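Uncharacterized peroxidase-related protein (Silicibacter sp., PDB 2PFX) is of unknown function but probably acts as a peroxidase-related oxidoreductase of the all-helical carboxymuconolactone decarboxylase (AhpD-like) family. Local coordinates at residues M112-A117 with V125-A130; A131-T134 with E139-E142; V147-S150 with N154-D157. One frame throughout, in Å; residues are numbered along the deposited sequence. Where two conformers were deposited one is given.

Overall arrangement
After helix 104-112 the chain makes a short 3-10 turn, and contact 1 closes the loop by laying Tyr114 against helix 121-136. Contact 2 starts on the following turn of this helix and closes the loop that leads to helix 142-150. Contact 3 then spans the tight connection from helix 142-150 into the long helix 155-178. The three loops follow in series along the chain, with no nesting or crossing, yet their side chains meet: Phe129 of contact 1 touches both Ile140 and Leu148, and Glu142 of contact 2 forms a salt bridge with Arg149 of contact 3. All three contacts also reach the fourth subunit, contact 1 through Phe129.

Contact 1: residues M112-A117 with V125-A130; sequences MNYRVA and VMLDFA
With chi1 at 79°, Tyr114 CG sits between its backbone N and carbonyl carbon, and from there the ring reaches across to helix 121-136; on that helix Asp128 turns its CG to lie beside its own N and so brings the carboxylate round to the phenol. Tyr114 OH donates to Asp128 OD1 at a short 2.6 Å. The oxygen lies at the ring's edge and is met on its anti side, 17° out of the carboxylate plane, while ring and carboxylate planes are 67° apart. Further back along the ring the meeting is apolar: Tyr114 CE2 stands 3.7 Å from Leu127 CB and Tyr114 CD2 4.0 Å from Leu127 CD1, the two side chains sliding past each other in opposite directions. Val79 of helix 70-84 touches both Tyr114 and Leu127. One face of the phenol carries Arg115 CG, 3.8 Å above its plane, and Asn113, just before Tyr114, shapes the turn: its OD1 accepts from Arg115 N at 3.3 Å, an Asx turn. A leucine in place of Tyr114 would probably leave Asp128 OD1 without its hydroxyl donor and open a gap beside Leu127. The same oxygen also pairs with Arg124 NE in a salt bridge, and Arg115 NH1 lies 5.2 Å from Asp128 OD1 without touching it. Asp128 OD1 thus takes both a neutral donor and a cation; its negative charge probably polarises the Tyr114 hydroxyl, while Arg124 would help keep the carboxylate ionised.

Contact 2: residues A131-T134 with E139-E142; sequences AKMT and EIEE
The contact belongs to a helix-loop-helix connection: the latter part of helix 121-136 meets the loop that turns the chain into helix 142-150, with Lys132 and Met133 touching Glu139 and Ile140. Lys132 carries most of the helix side. Its CG is anti to the backbone N (chi1 -176°) and the chain beyond is fully extended, so its methylenes run alongside Ile140 in the opposite sense, Lys132 CD lying 4.0 Å from Ile140 CG1. Farther out, Lys132 CE passes 3.4 Å from the backbone oxygen Glu139 O and 4.1 Å from Glu139 CB. The ammonium group itself goes on to a salt bridge with Asp144, while the Glu139 carboxylate pairs with Arg135 of the fifth subunit. On the other flank, Ile140 directs its CD1 at the root of the Met133 side chain, a selenomethionine. The distance from Met133 CG to Ile140 CD1, 3.3 Å, is tighter than a usual carbon contact; because Ile140 has a second conformer, that closeness is doubtful. Ala177 of the fourth subunit packs on both Met133 and Ile140, and Arg173 of the same subunit binds the backbone oxygen of Met133. Next in the chain, Glu141 takes the N-cap position, and its backbone N donates to the side chain of Asp144 at N3. Lys132 thereby grips the carboxylate that caps the new helix, and the Glu141-Asp144 bond is one half of a capping box, a signature of helix starts.

Contact 3: residues V147-S150 with N154-D157; sequences VLRS and NDRD
Electrostatic pairing joins the two segments through Arg149 and Asp155. Arg149 is bent at chi3 (-86°), which carries the guanidinium round toward the next helix, and in one of the two conformers of Arg149, NH1 of Arg149 gives a weak hydrogen bond to Asp155 OD1 at 3.3 Å, within a salt bridge that is probably not permanent. The N-H points at the oxygen at 156°, with Asp155 OD1 at the guanidinium edge near its plane, but the guanidinium and carboxylate planes are 53° apart, and a single pair of atoms makes the bridge instead of two. Beside it Arg149 CD comes within van der Waals reach of Asp155 OD1, at 3.7 Å. Both groups have other partners: Arg149 NH2 forms salt bridges with Glu146 and Glu142 on its own helix, and Asp155 OD2 accepts from the backbone N of Asp12 in the fourth subunit. This linkage spans a tight turn between two helices, 142-150 and 155-178, whose CA atoms come nearest at Arg149 and Asn154, Arg149 CA lying 5.8 Å from Asn154 CA.

Capping is the second kind of interaction. Asn154 holds the N-cap position, and its backbone N donates to Asp157 OD2 at 3.1 Å, coming from above the carboxylate plane. Asp157 is the N3 residue, so this bond is half of a capping box. Asp155 and Asp157 both lie in the first turn of helix 155-178, where their negative charges would probably be favoured by the helix dipole.

Apolar packing comes from outside the pair: Ile158, one turn further on, packs against both Arg149 and Leu148, and Leu148 also meets Phe153 of the turn.

Contact 1: residues M112-A117 with V125-A130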
HETATM    1  N   MSE A 112     -16.096 -12.678   0.665  1.00 12.11           N
HETATM    2  CA  MSE A 112     -16.018 -11.563  -0.256  1.00  6.67           C
HETATM    3  C   MSE A 112     -15.788 -10.202   0.358  1.00 10.59           C
HETATM    4  O   MSE A 112     -14.890  -9.449  -0.031  1.00 15.02           O
HETATM    5  CB  MSE A 112     -17.327 -11.509  -1.071  1.00  9.36           C
HETATM    6  CG  MSE A 112     -17.529 -12.788  -1.906  1.00 11.16           C
HETATM    7 SE   MSE A 112     -19.286 -12.842  -2.632  0.75  9.82          SE
HETATM    8  CE  MSE A 112     -19.028 -14.352  -3.790  1.00 12.98           C
ATOM      9  N   ASN A 113     -16.592  -9.792   1.309  1.00 12.12           N
ATOM     10  CA  ASN A 113     -16.331  -8.510   1.985  1.00  7.35           C
ATOM     11  C   ASN A 113     -17.105  -8.514   3.299  1.00 11.49           C
ATOM     12  O   ASN A 113     -18.307  -8.262   3.234  1.00 11.20           O
ATOM     13  CB  ASN A 113     -16.757  -7.326   1.145  1.00  8.48           C
ATOM     14  CG  ASN A 113     -16.580  -6.000   1.875  1.00 17.88           C
ATOM     15  OD1 ASN A 113     -15.987  -5.935   2.944  1.00 13.03           O
ATOM     16  ND2 ASN A 113     -17.077  -4.905   1.315  1.00 15.54           N
ATOM     17  N   TYR A 114     -16.461  -8.840   4.409  1.00  9.04           N
ATOM     18  CA  TYR A 114     -17.200  -9.114   5.633  1.00 12.31           C
ATOM     19  C   TYR A 114     -18.005  -7.918   6.124  1.00 16.24           C
ATOM     20  O   TYR A 114     -18.958  -8.041   6.903  1.00 11.15           O
ATOM     21  CB  TYR A 114     -16.223  -9.589   6.720  1.00 12.15           C
ATOM     22  CG  TYR A 114     -15.446  -8.495   7.398  1.00 10.42           C
ATOM     23  CD1 TYR A 114     -14.299  -7.978   6.814  1.00 14.81           C
ATOM     24  CD2 TYR A 114     -15.860  -7.973   8.620  1.00 14.09           C
ATOM     25  CE1 TYR A 114     -13.582  -6.970   7.429  1.00 15.86           C
ATOM     26  CE2 TYR A 114     -15.144  -6.966   9.241  1.00 13.23           C
ATOM     27  CZ  TYR A 114     -14.009  -6.472   8.640  1.00 13.69           C
ATOM     28  OH  TYR A 114     -13.270  -5.472   9.237  1.00 21.15           O
ATOM     29  N   ARG A 115     -17.599  -6.739   5.675  1.00  8.76           N
ATOM     30  CA  ARG A 115     -18.211  -5.525   6.159  1.00 12.41           C
ATOM     31  C   ARG A 115     -19.664  -5.390   5.771  1.00 18.14           C
ATOM     32  O   ARG A 115     -20.351  -4.543   6.341  1.00 16.46           O
ATOM     33  CB  ARG A 115     -17.436  -4.337   5.589  1.00 12.88           C
ATOM     34  CG  ARG A 115     -15.991  -4.304   6.073  1.00 11.50           C
ATOM     35  CD  ARG A 115     -15.327  -2.971   5.717  1.00 27.20           C
ATOM     36  NE  ARG A 115     -14.126  -3.240   4.947  1.00 33.77           N
ATOM     37  CZ  ARG A 115     -12.892  -3.388   5.376  1.00 45.78           C
ATOM     38  NH1 ARG A 115     -12.595  -3.293   6.668  1.00 41.56           N
ATOM     39  NH2 ARG A 115     -11.982  -3.626   4.435  1.00157.91           N
ATOM     40  N   VAL A 116     -20.091  -6.184   4.790  1.00  9.68           N
ATOM     41  CA  VAL A 116     -21.470  -6.072   4.343  1.00 15.78           C
ATOM     42  C   VAL A 116     -22.379  -6.907   5.232  1.00 11.99           C
ATOM     43  O   VAL A 116     -23.589  -6.800   5.129  1.00 16.63           O
ATOM     44  CB  VAL A 116     -21.701  -6.579   2.900  1.00 13.31           C
ATOM     45  CG1 VAL A 116     -20.878  -5.773   1.925  1.00 14.23           C
ATOM     46  CG2 VAL A 116     -21.357  -8.059   2.830  1.00 12.58           C
ATOM     47  N   ALA A 117     -21.811  -7.761   6.068  1.00 10.87           N
ATOM     48  CA  ALA A 117     -22.663  -8.690   6.801  1.00 13.93           C
ATOM     49  C   ALA A 117     -23.395  -7.972   7.940  1.00 14.78           C
ATOM     50  O   ALA A 117     -22.771  -7.193   8.661  1.00 12.47           O
ATOM     51  CB  ALA A 117     -21.842  -9.849   7.332  1.00 11.59           C
ATOM     52  N   VAL A 125     -16.868  -6.330  15.807  1.00 11.99           N
ATOM     53  CA  VAL A 125     -15.580  -5.810  16.284  1.00 10.11           C
ATOM     54  C   VAL A 125     -14.546  -6.924  16.398  1.00 10.15           C
ATOM     55  O   VAL A 125     -13.348  -6.699  16.225  1.00  9.32           O
ATOM     56  CB  VAL A 125     -15.720  -5.040  17.602  1.00 10.55           C
ATOM     57  CG1 VAL A 125     -16.719  -3.891  17.366  1.00 10.42           C
ATOM     58  CG2 VAL A 125     -16.164  -5.894  18.776  1.00 11.07           C
HETATM   59  N   MSE A 126     -15.000  -8.137  16.666  1.00 11.54           N
HETATM   60  CA  MSE A 126     -14.139  -9.309  16.638  1.00  9.09           C
HETATM   61  C   MSE A 126     -13.448  -9.432  15.280  1.00  6.31           C
HETATM   62  O   MSE A 126     -12.225  -9.584  15.175  1.00 10.52           O
HETATM   63  CB  MSE A 126     -14.974 -10.529  16.968  1.00  9.70           C
HETATM   64  CG  MSE A 126     -14.193 -11.836  16.978  1.00  9.84           C
HETATM   65 SE   MSE A 126     -15.362 -13.345  17.131  0.75 12.51          SE
HETATM   66  CE  MSE A 126     -16.076 -13.214  15.368  1.00 12.92           C
ATOM     67  N   LEU A 127     -14.235  -9.336  14.222  1.00  9.45           N
ATOM     68  CA  LEU A 127     -13.670  -9.391  12.875  1.00 11.09           C
ATOM     69  C   LEU A 127     -12.838  -8.178  12.483  1.00  9.33           C
ATOM     70  O   LEU A 127     -11.846  -8.308  11.761  1.00  8.95           O
ATOM     71  CB  LEU A 127     -14.778  -9.633  11.842  1.00  7.68           C
ATOM     72  CG  LEU A 127     -15.560 -10.933  12.032  1.00  8.72           C
ATOM     73  CD1 LEU A 127     -16.668 -11.063  11.006  1.00 11.35           C
ATOM     74  CD2 LEU A 127     -14.650 -12.165  11.973  1.00 11.23           C
ATOM     75  N   ASP A 128     -13.197  -6.984  12.922  1.00 10.11           N
ATOM     76  CA  ASP A 128     -12.403  -5.798  12.648  1.00  9.31           C
ATOM     77  C   ASP A 128     -11.007  -5.891  13.271  1.00 14.35           C
ATOM     78  O   ASP A 128     -10.005  -5.462  12.687  1.00 11.90           O
ATOM     79  CB  ASP A 128     -13.116  -4.578  13.214  1.00 12.80           C
ATOM     80  CG  ASP A 128     -14.324  -4.087  12.452  1.00 16.22           C
ATOM     81  OD1 ASP A 128     -14.553  -4.516  11.301  1.00 12.72           O
ATOM     82  OD2 ASP A 128     -15.039  -3.251  13.053  1.00 14.08           O
ATOM     83  N   PHE A 129     -10.942  -6.436  14.483  1.00  9.89           N
ATOM     84  CA  PHE A 129      -9.674  -6.660  15.177  1.00 11.75           C
ATOM     85  C   PHE A 129      -8.802  -7.679  14.427  1.00  6.62           C
ATOM     86  O   PHE A 129      -7.607  -7.491  14.221  1.00  8.19           O
ATOM     87  CB  PHE A 129      -9.980  -7.117  16.607  1.00  9.08           C
ATOM     88  CG  PHE A 129      -8.788  -7.135  17.562  1.00 14.84           C
ATOM     89  CD1 PHE A 129      -8.434  -6.010  18.294  1.00 14.50           C
ATOM     90  CD2 PHE A 129      -8.023  -8.277  17.741  1.00 13.12           C
ATOM     91  CE1 PHE A 129      -7.367  -6.047  19.169  1.00  9.60           C
ATOM     92  CE2 PHE A 129      -6.941  -8.318  18.592  1.00  8.38           C
ATOM     93  CZ  PHE A 129      -6.596  -7.178  19.289  1.00  9.52           C
ATOM     94  N   ALA A 130      -9.420  -8.774  14.018  1.00  8.31           N
ATOM     95  CA  ALA A 130      -8.708  -9.790  13.240  1.00  8.85           C
ATOM     96  C   ALA A 130      -8.161  -9.169  11.965  1.00  5.85           C
ATOM     97  O   ALA A 130      -7.010  -9.434  11.601  1.00  9.83           O
ATOM     98  CB  ALA A 130      -9.614 -10.972  12.949  1.00 11.63           C
TER

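Contact 2: residues A131-T134 with E139-E142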
ATOM      1  N   ALA A 131      -8.970  -8.354  11.313  1.00  8.80           N
ATOM      2  CA  ALA A 131      -8.594  -7.647  10.084  1.00 11.56           C
ATOM      3  C   ALA A 131      -7.418  -6.723  10.312  1.00 12.05           C
ATOM      4  O   ALA A 131      -6.448  -6.699   9.544  1.00 10.18           O
ATOM      5  CB  ALA A 131      -9.760  -6.847   9.500  1.00 14.02           C
ATOM      6  N   LYS A 132      -7.490  -5.952  11.389  1.00  8.62           N
ATOM      7  CA  LYS A 132      -6.389  -5.061  11.708  1.00  9.32           C
ATOM      8  C   LYS A 132      -5.112  -5.808  12.075  1.00  7.19           C
ATOM      9  O   LYS A 132      -3.973  -5.398  11.780  1.00 15.00           O
ATOM     10  CB  LYS A 132      -6.811  -4.116  12.836  1.00 13.85           C
ATOM     11  CG  LYS A 132      -5.692  -3.098  13.119  1.00 19.45           C
ATOM     12  CD  LYS A 132      -6.103  -2.085  14.179  1.00 21.13           C
ATOM     13  CE  LYS A 132      -5.006  -1.032  14.315  1.00 19.45           C
ATOM     14  NZ  LYS A 132      -5.574   0.183  14.951  1.00 22.72           N
HETATM   15  N   MSE A 133      -5.230  -6.932  12.761  1.00  8.48           N
HETATM   16  CA  MSE A 133      -4.097  -7.790  13.041  1.00  7.59           C
HETATM   17  C   MSE A 133      -3.493  -8.345  11.754  1.00 12.07           C
HETATM   18  O   MSE A 133      -2.293  -8.514  11.609  1.00 10.64           O
HETATM   19  CB  MSE A 133      -4.546  -8.983  13.875  1.00 16.82           C
HETATM   20  CG  MSE A 133      -4.670  -8.732  15.364  1.00 15.29           C
HETATM   21 SE   MSE A 133      -5.161 -10.265  16.350  0.75  9.24          SE
HETATM   22  CE  MSE A 133      -3.577 -11.271  16.001  1.00  7.86           C
ATOM     23  N   THR A 134      -4.383  -8.616  10.807  1.00 10.92           N
ATOM     24  CA  THR A 134      -3.951  -9.235   9.558  1.00 10.79           C
ATOM     25  C   THR A 134      -3.208  -8.227   8.704  1.00 11.02           C
ATOM     26  O   THR A 134      -2.137  -8.518   8.143  1.00 11.24           O
ATOM     27  CB  THR A 134      -5.159  -9.864   8.851  1.00 10.11           C
ATOM     28  OG1 THR A 134      -5.646 -10.944   9.668  1.00 10.71           O
ATOM     29  CG2 THR A 134      -4.751 -10.480   7.511  1.00 11.83           C
ATOM     30  N   GLU A 139       0.280  -1.894  14.648  1.00 15.51           N
ATOM     31  CA  GLU A 139      -0.484  -0.707  14.993  1.00 14.96           C
ATOM     32  C   GLU A 139      -1.601  -0.997  15.981  1.00 14.91           C
ATOM     33  O   GLU A 139      -2.381  -0.133  16.359  1.00 12.58           O
ATOM     34  CB  GLU A 139      -1.052  -0.132  13.693  1.00 13.18           C
ATOM     35  CG  GLU A 139       0.048   0.223  12.699  1.00 17.19           C
ATOM     36  CD  GLU A 139      -0.435   0.941  11.465  1.00 39.26           C
ATOM     37  OE1 GLU A 139      -1.659   1.139  11.299  1.00 43.66           O
ATOM     38  OE2 GLU A 139       0.444   1.309  10.655  1.00 41.33           O
ATOM     39  N   ILE A 140      -1.732  -2.214  16.458  1.00 10.69           N
ATOM     40  CA  ILE A 140      -2.769  -2.480  17.459  0.50 10.12           C
ATOM     41  C   ILE A 140      -2.345  -1.850  18.778  1.00 16.19           C
ATOM     42  O   ILE A 140      -1.184  -1.971  19.177  1.00 13.54           O
ATOM     43  CB  ILE A 140      -3.067  -3.959  17.631  0.50 16.21           C
ATOM     44  CG1 ILE A 140      -3.798  -4.484  16.367  0.50 16.03           C
ATOM     45  CG2 ILE A 140      -3.869  -4.308  18.861  0.50 14.82           C
ATOM     46  CD1 ILE A 140      -3.258  -5.875  16.174  0.50 17.19           C
ATOM     47  N   GLU A 141      -3.303  -1.166  19.401  1.00 14.26           N
ATOM     48  CA  GLU A 141      -3.094  -0.432  20.644  1.00 22.19           C
ATOM     49  C   GLU A 141      -4.073  -0.858  21.747  1.00 15.04           C
ATOM     50  O   GLU A 141      -5.054  -1.554  21.506  1.00 11.23           O
ATOM     51  CB  GLU A 141      -3.323   1.073  20.510  1.00 27.22           C
ATOM     52  CG  GLU A 141      -2.462   1.876  19.592  1.00 35.43           C
ATOM     53  CD  GLU A 141      -1.220   2.466  20.225  1.00157.91           C
ATOM     54  OE1 GLU A 141      -1.198   2.785  21.429  1.00 85.83           O
ATOM     55  OE2 GLU A 141      -0.271   2.579  19.426  1.00 31.59           O
ATOM     56  N   GLU A 142      -3.784  -0.348  22.942  1.00 13.16           N
ATOM     57  CA  GLU A 142      -4.661  -0.655  24.069  1.00 10.66           C
ATOM     58  C   GLU A 142      -6.101  -0.289  23.758  1.00 11.54           C
ATOM     59  O   GLU A 142      -7.028  -0.995  24.126  1.00 15.44           O
ATOM     60  CB  GLU A 142      -4.120   0.098  25.280  1.00 15.11           C
ATOM     61  CG  GLU A 142      -4.918  -0.180  26.531  1.00 20.03           C
ATOM     62  CD  GLU A 142      -4.903  -1.608  27.000  1.00 26.22           C
ATOM     63  OE1 GLU A 142      -3.895  -2.319  26.881  1.00 17.24           O
ATOM     64  OE2 GLU A 142      -5.936  -2.061  27.543  1.00 27.64           O
TER

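Contact 3: residues V147-S150 with N154-D157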
ATOM      1  N   VAL A 147     -11.894  -1.824  22.817  1.00 14.91           N
ATOM      2  CA  VAL A 147     -13.108  -1.937  21.995  1.00 12.76           C
ATOM      3  C   VAL A 147     -13.704  -3.327  22.155  1.00 12.33           C
ATOM      4  O   VAL A 147     -14.907  -3.536  22.301  1.00 13.89           O
ATOM      5  CB  VAL A 147     -12.863  -1.641  20.512  1.00 13.80           C
ATOM      6  CG1 VAL A 147     -14.055  -2.048  19.670  1.00 14.88           C
ATOM      7  CG2 VAL A 147     -12.554  -0.152  20.341  1.00 16.19           C
ATOM      8  N   LEU A 148     -12.846  -4.339  22.131  1.00 11.42           N
ATOM      9  CA  LEU A 148     -13.313  -5.707  22.331  1.00  7.60           C
ATOM     10  C   LEU A 148     -13.960  -5.900  23.695  1.00  9.36           C
ATOM     11  O   LEU A 148     -15.000  -6.551  23.823  1.00 11.03           O
ATOM     12  CB  LEU A 148     -12.152  -6.698  22.171  1.00 10.02           C
ATOM     13  CG  LEU A 148     -11.488  -6.649  20.794  1.00 13.52           C
ATOM     14  CD1 LEU A 148     -10.286  -7.588  20.795  1.00 13.18           C
ATOM     15  CD2 LEU A 148     -12.472  -6.985  19.694  1.00 13.17           C
ATOM     16  N   ARG A 149     -13.316  -5.349  24.737  1.00 11.90           N
ATOM     17  CA  ARG A 149     -13.923  -5.454  26.062  0.50 10.41           C
ATOM     18  C   ARG A 149     -15.261  -4.716  26.152  1.00 12.86           C
ATOM     19  O   ARG A 149     -16.148  -5.164  26.887  1.00 13.90           O
ATOM     20  CB  ARG A 149     -13.002  -4.898  27.139  0.50 13.67           C
ATOM     21  CG  ARG A 149     -11.674  -5.649  27.221  0.50 14.12           C
ATOM     22  CD  ARG A 149     -10.852  -5.325  28.455  0.50 15.60           C
ATOM     23  NE  ARG A 149     -10.022  -4.149  28.281  0.50 21.87           N
ATOM     24  CZ  ARG A 149      -8.750  -4.029  27.989  0.50 12.55           C
ATOM     25  NH1 ARG A 149      -7.974  -5.079  27.805  0.50 19.70           N
ATOM     26  NH2 ARG A 149      -8.289  -2.790  27.892  0.50 16.75           N
ATOM     27  N   SER A 150     -15.389  -3.632  25.401  1.00 12.77           N
ATOM     28  CA  SER A 150     -16.609  -2.851  25.354  0.50 13.88           C
ATOM     29  C   SER A 150     -17.782  -3.578  24.731  1.00 20.83           C
ATOM     30  O   SER A 150     -18.963  -3.222  24.778  1.00 14.80           O
ATOM     31  CB  SER A 150     -16.292  -1.572  24.553  0.50 17.73           C
ATOM     32  OG  SER A 150     -17.114  -0.571  25.120  0.50 27.29           O
ATOM     33  N   ASN A 154     -13.627 -10.779  27.330  1.00  9.27           N
ATOM     34  CA  ASN A 154     -12.642 -10.617  28.378  1.00 11.61           C
ATOM     35  C   ASN A 154     -11.233 -10.878  27.822  1.00 16.97           C
ATOM     36  O   ASN A 154     -11.030 -11.083  26.630  1.00 13.25           O
ATOM     37  CB  ASN A 154     -12.988 -11.519  29.547  1.00 16.31           C
ATOM     38  CG  ASN A 154     -12.831 -12.995  29.304  1.00 22.51           C
ATOM     39  OD1 ASN A 154     -12.293 -13.413  28.282  1.00 18.17           O
ATOM     40  ND2 ASN A 154     -13.306 -13.796  30.254  1.00 23.34           N
ATOM     41  N   ASP A 155     -10.229 -10.862  28.687  1.00 10.42           N
ATOM     42  CA  ASP A 155      -8.855 -10.877  28.178  1.00  9.29           C
ATOM     43  C   ASP A 155      -8.504 -12.262  27.650  1.00 12.74           C
ATOM     44  O   ASP A 155      -7.704 -12.359  26.719  1.00 12.88           O
ATOM     45  CB  ASP A 155      -7.863 -10.451  29.242  1.00 13.03           C
ATOM     46  CG  ASP A 155      -7.725  -8.955  29.372  1.00 19.41           C
ATOM     47  OD1 ASP A 155      -8.496  -8.210  28.729  1.00 21.90           O
ATOM     48  OD2 ASP A 155      -6.832  -8.520  30.128  1.00 20.51           O
ATOM     49  N   ARG A 156      -9.111 -13.287  28.224  1.00 13.99           N
ATOM     50  CA  ARG A 156      -8.886 -14.623  27.680  1.00  9.81           C
ATOM     51  C   ARG A 156      -9.464 -14.683  26.277  1.00 13.42           C
ATOM     52  O   ARG A 156      -8.908 -15.288  25.378  1.00 14.12           O
ATOM     53  CB  ARG A 156      -9.501 -15.653  28.616  1.00 12.07           C
ATOM     54  CG  ARG A 156      -9.582 -17.054  28.080  1.00 12.59           C
ATOM     55  CD  ARG A 156      -8.277 -17.747  27.658  1.00 14.77           C
ATOM     56  NE  ARG A 156      -8.741 -18.701  26.622  1.00 20.31           N
ATOM     57  CZ  ARG A 156      -9.248 -19.905  26.836  1.00 18.30           C
ATOM     58  NH1 ARG A 156      -9.354 -20.431  28.044  1.00 16.56           N
ATOM     59  NH2 ARG A 156      -9.651 -20.652  25.817  1.00 15.73           N
ATOM     60  N   ASP A 157     -10.610 -14.050  26.068  1.00 11.82           N
ATOM     61  CA  ASP A 157     -11.238 -14.054  24.763  1.00  7.09           C
ATOM     62  C   ASP A 157     -10.348 -13.348  23.731  1.00  8.86           C
ATOM     63  O   ASP A 157     -10.228 -13.800  22.595  1.00 12.88           O
ATOM     64  CB  ASP A 157     -12.581 -13.331  24.816  1.00  9.69           C
ATOM     65  CG  ASP A 157     -13.612 -14.031  25.660  1.00 18.82           C
ATOM     66  OD1 ASP A 157     -13.414 -15.217  25.990  1.00 20.06           O
ATOM     67  OD2 ASP A 157     -14.623 -13.374  25.989  1.00 19.84           O
TER